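Local coordinates for odorant Binding Protein 1 from Varoa destructor, form P3<2>21 (Varroa destructor, PDB 7NYJ), which probably binds and carries small hydrophobic molecules, perhaps chemical signals, for the parasitic mite Varroa destructor, at residues A36-C41 / T67-A72. Residues are numbered along the deposited sequence; the frame is centred on the assembly and turned at random.
Sequences AVVDKC and TCALKA
The sulfur of C41 stands anti to its own carbonyl carbon, whereas that of C68 is swung anti to its backbone N (chi1 172°), and the two side chains meet in a disulfide. The SG atoms of C41 and C68 lie 2.2 Å apart, and the torsion about the S-S bond is -88°, near the right angle that disulfides prefer, which makes the disulfide left-handed. At the bridge the CA atoms of C41 and C68 are 6.1 Å apart. SG of C41 also lies 3.5 Å from the backbone N of A69, the residue after C68.

Covalent stapling of one helix to another is a recurrent device in small, mostly helical odorant-binding proteins, and here it joins helix 28-44 to the last turns of helix 55-72. The two segments run at 127° to each other, their axes 9.2 Å apart at closest approach.

One turn before C41, V37 extends the contact with a single methyl branch. CG1 lies over the backbone of the facing helix, 3.7 Å from CA of A69, and reaches CB of A72 at 4.0 Å. The short alanine side chains let this branch approach closely. On the neighbouring side of helix 28-44, CG2 of V38 adds a looser touch on CB of A69, at 4.5 Å, while L70, whose CB points away from helix 28-44, touches V126 of helix 122-141.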
ATOM      1  N   ALA A  36      -2.704 -14.762  -4.118  1.00 33.06           N
ATOM      2  CA  ALA A  36      -2.838 -15.251  -5.511  1.00 36.26           C
ATOM      3  C   ALA A  36      -2.279 -14.223  -6.506  1.00 38.23           C
ATOM      4  O   ALA A  36      -1.568 -14.654  -7.402  1.00 39.63           O
ATOM      5  CB  ALA A  36      -4.262 -15.581  -5.790  1.00 35.20           C
ATOM      6  N   VAL A  37      -2.580 -12.930  -6.348  1.00 34.60           N
ATOM      7  CA  VAL A  37      -2.124 -11.863  -7.280  1.00 38.37           C
ATOM      8  C   VAL A  37      -0.599 -11.801  -7.206  1.00 38.08           C
ATOM      9  O   VAL A  37       0.060 -11.773  -8.237  1.00 38.55           O
ATOM     10  CB  VAL A  37      -2.800 -10.517  -6.949  1.00 39.61           C
ATOM     11  CG1 VAL A  37      -2.071  -9.334  -7.496  1.00 42.59           C
ATOM     12  CG2 VAL A  37      -4.282 -10.513  -7.334  1.00 41.29           C
ATOM     13  N   VAL A  38      -0.015 -11.822  -6.017  1.00 35.39           N
ATOM     14  CA  VAL A  38       1.467 -11.683  -5.896  1.00 37.69           C
ATOM     15  C   VAL A  38       2.130 -12.954  -6.433  1.00 42.34           C
ATOM     16  O   VAL A  38       3.115 -12.828  -7.170  1.00 42.74           O
ATOM     17  CB  VAL A  38       1.890 -11.334  -4.456  1.00 37.93           C
ATOM     18  CG1 VAL A  38       3.366 -11.521  -4.207  1.00 38.97           C
ATOM     19  CG2 VAL A  38       1.489  -9.914  -4.116  1.00 37.57           C
ATOM     20  N   ASP A  39       1.569 -14.116  -6.100  1.00 43.68           N
ATOM     21  CA  ASP A  39       2.000 -15.441  -6.618  1.00 49.09           C
ATOM     22  C   ASP A  39       2.086 -15.389  -8.150  1.00 48.53           C
ATOM     23  O   ASP A  39       3.118 -15.812  -8.716  1.00 52.00           O
ATOM     24  CB  ASP A  39       1.045 -16.529  -6.131  1.00 54.01           C
ATOM     25  CG  ASP A  39       1.805 -17.701  -5.575  1.00 69.97           C
ATOM     26  OD1 ASP A  39       2.143 -18.589  -6.388  1.00 69.31           O
ATOM     27  OD2 ASP A  39       2.110 -17.668  -4.353  1.00 77.96           O
ATOM     28  N   LYS A  40       1.042 -14.900  -8.814  1.00 47.68           N
ATOM     29  CA  LYS A  40       1.005 -14.807 -10.292  1.00 49.06           C
ATOM     30  C   LYS A  40       2.055 -13.803 -10.782  1.00 50.80           C
ATOM     31  O   LYS A  40       2.714 -14.078 -11.802  1.00 50.62           O
ATOM     32  CB  LYS A  40      -0.403 -14.487 -10.795  1.00 49.93           C
ATOM     33  CG  LYS A  40      -0.579 -14.651 -12.310  1.00 56.78           C
ATOM     34  CD  LYS A  40      -1.532 -13.677 -12.963  1.00 57.15           C
ATOM     35  N   CYS A  41       2.197 -12.645 -10.146  1.00 49.83           N
ATOM     36  CA  CYS A  41       3.174 -11.612 -10.576  1.00 52.32           C
ATOM     37  C   CYS A  41       4.589 -12.218 -10.511  1.00 56.91           C
ATOM     38  O   CYS A  41       5.374 -11.990 -11.459  1.00 57.25           O
ATOM     39  CB  CYS A  41       3.108 -10.337  -9.739  1.00 46.09           C
ATOM     40  SG  CYS A  41       1.664  -9.293 -10.115  1.00 47.83           S
ATOM     41  N   THR A  67       3.867  -2.881  -8.721  1.00 38.14           N
ATOM     42  CA  THR A  67       3.113  -2.295  -9.862  1.00 41.06           C
ATOM     43  C   THR A  67       2.246  -3.353 -10.560  1.00 42.40           C
ATOM     44  O   THR A  67       1.097  -3.066 -10.912  1.00 42.97           O
ATOM     45  CB  THR A  67       4.081  -1.665 -10.853  1.00 43.53           C
ATOM     46  OG1 THR A  67       4.784  -0.729 -10.044  1.00 42.13           O
ATOM     47  CG2 THR A  67       3.430  -0.981 -12.026  1.00 46.35           C
ATOM     48  N   CYS A  68       2.813  -4.525 -10.767  1.00 39.89           N
ATOM     49  CA  CYS A  68       2.132  -5.659 -11.393  1.00 40.86           C
ATOM     50  C   CYS A  68       0.896  -5.982 -10.557  1.00 39.09           C
ATOM     51  O   CYS A  68      -0.143  -6.174 -11.130  1.00 39.32           O
ATOM     52  CB  CYS A  68       3.058  -6.859 -11.484  1.00 42.20           C
ATOM     53  SG  CYS A  68       2.178  -8.338 -12.049  1.00 54.49           S
ATOM     54  N   ALA A  69       1.032  -5.991  -9.238  1.00 38.69           N
ATOM     55  CA  ALA A  69      -0.033  -6.337  -8.275  1.00 39.12           C
ATOM     56  C   ALA A  69      -1.155  -5.277  -8.292  1.00 42.18           C
ATOM     57  O   ALA A  69      -2.346  -5.660  -8.299  1.00 39.49           O
ATOM     58  CB  ALA A  69       0.559  -6.558  -6.902  1.00 41.34           C
ATOM     59  N   LEU A  70      -0.809  -4.001  -8.285  1.00 38.89           N
ATOM     60  CA  LEU A  70      -1.763  -2.860  -8.368  1.00 38.92           C
ATOM     61  C   LEU A  70      -2.520  -2.940  -9.702  1.00 39.29           C
ATOM     62  O   LEU A  70      -3.742  -2.770  -9.701  1.00 38.75           O
ATOM     63  CB  LEU A  70      -1.006  -1.522  -8.287  1.00 36.90           C
ATOM     64  CG  LEU A  70      -0.458  -1.155  -6.909  1.00 40.51           C
ATOM     65  CD1 LEU A  70       0.584  -0.032  -6.994  1.00 40.66           C
ATOM     66  CD2 LEU A  70      -1.583  -0.777  -5.981  1.00 44.01           C
ATOM     67  N   LYS A  71      -1.839  -3.228 -10.801  1.00 40.11           N
ATOM     68  CA  LYS A  71      -2.556  -3.220 -12.092  1.00 45.36           C
ATOM     69  C   LYS A  71      -3.515  -4.408 -12.126  1.00 42.36           C
ATOM     70  O   LYS A  71      -4.701  -4.197 -12.524  1.00 45.61           O
ATOM     71  CB  LYS A  71      -1.638  -3.144 -13.303  1.00 50.29           C
ATOM     72  CG  LYS A  71      -0.967  -4.421 -13.754  1.00 60.45           C
ATOM     73  CD  LYS A  71      -0.699  -4.408 -15.276  1.00 64.32           C
ATOM     74  CE  LYS A  71      -0.299  -3.057 -15.837  1.00 66.52           C
ATOM     75  NZ  LYS A  71       0.649  -2.337 -14.944  1.00 66.63           N
ATOM     76  N   ALA A  72      -3.098  -5.572 -11.647  1.00 39.46           N
ATOM     77  CA  ALA A  72      -3.955  -6.778 -11.651  1.00 43.37           C
ATOM     78  C   ALA A  72      -5.240  -6.519 -10.849  1.00 46.46           C
ATOM     79  O   ALA A  72      -6.284  -7.193 -11.124  1.00 43.10           O
ATOM     80  CB  ALA A  72      -3.187  -7.963 -11.124  1.00 45.41           C
TER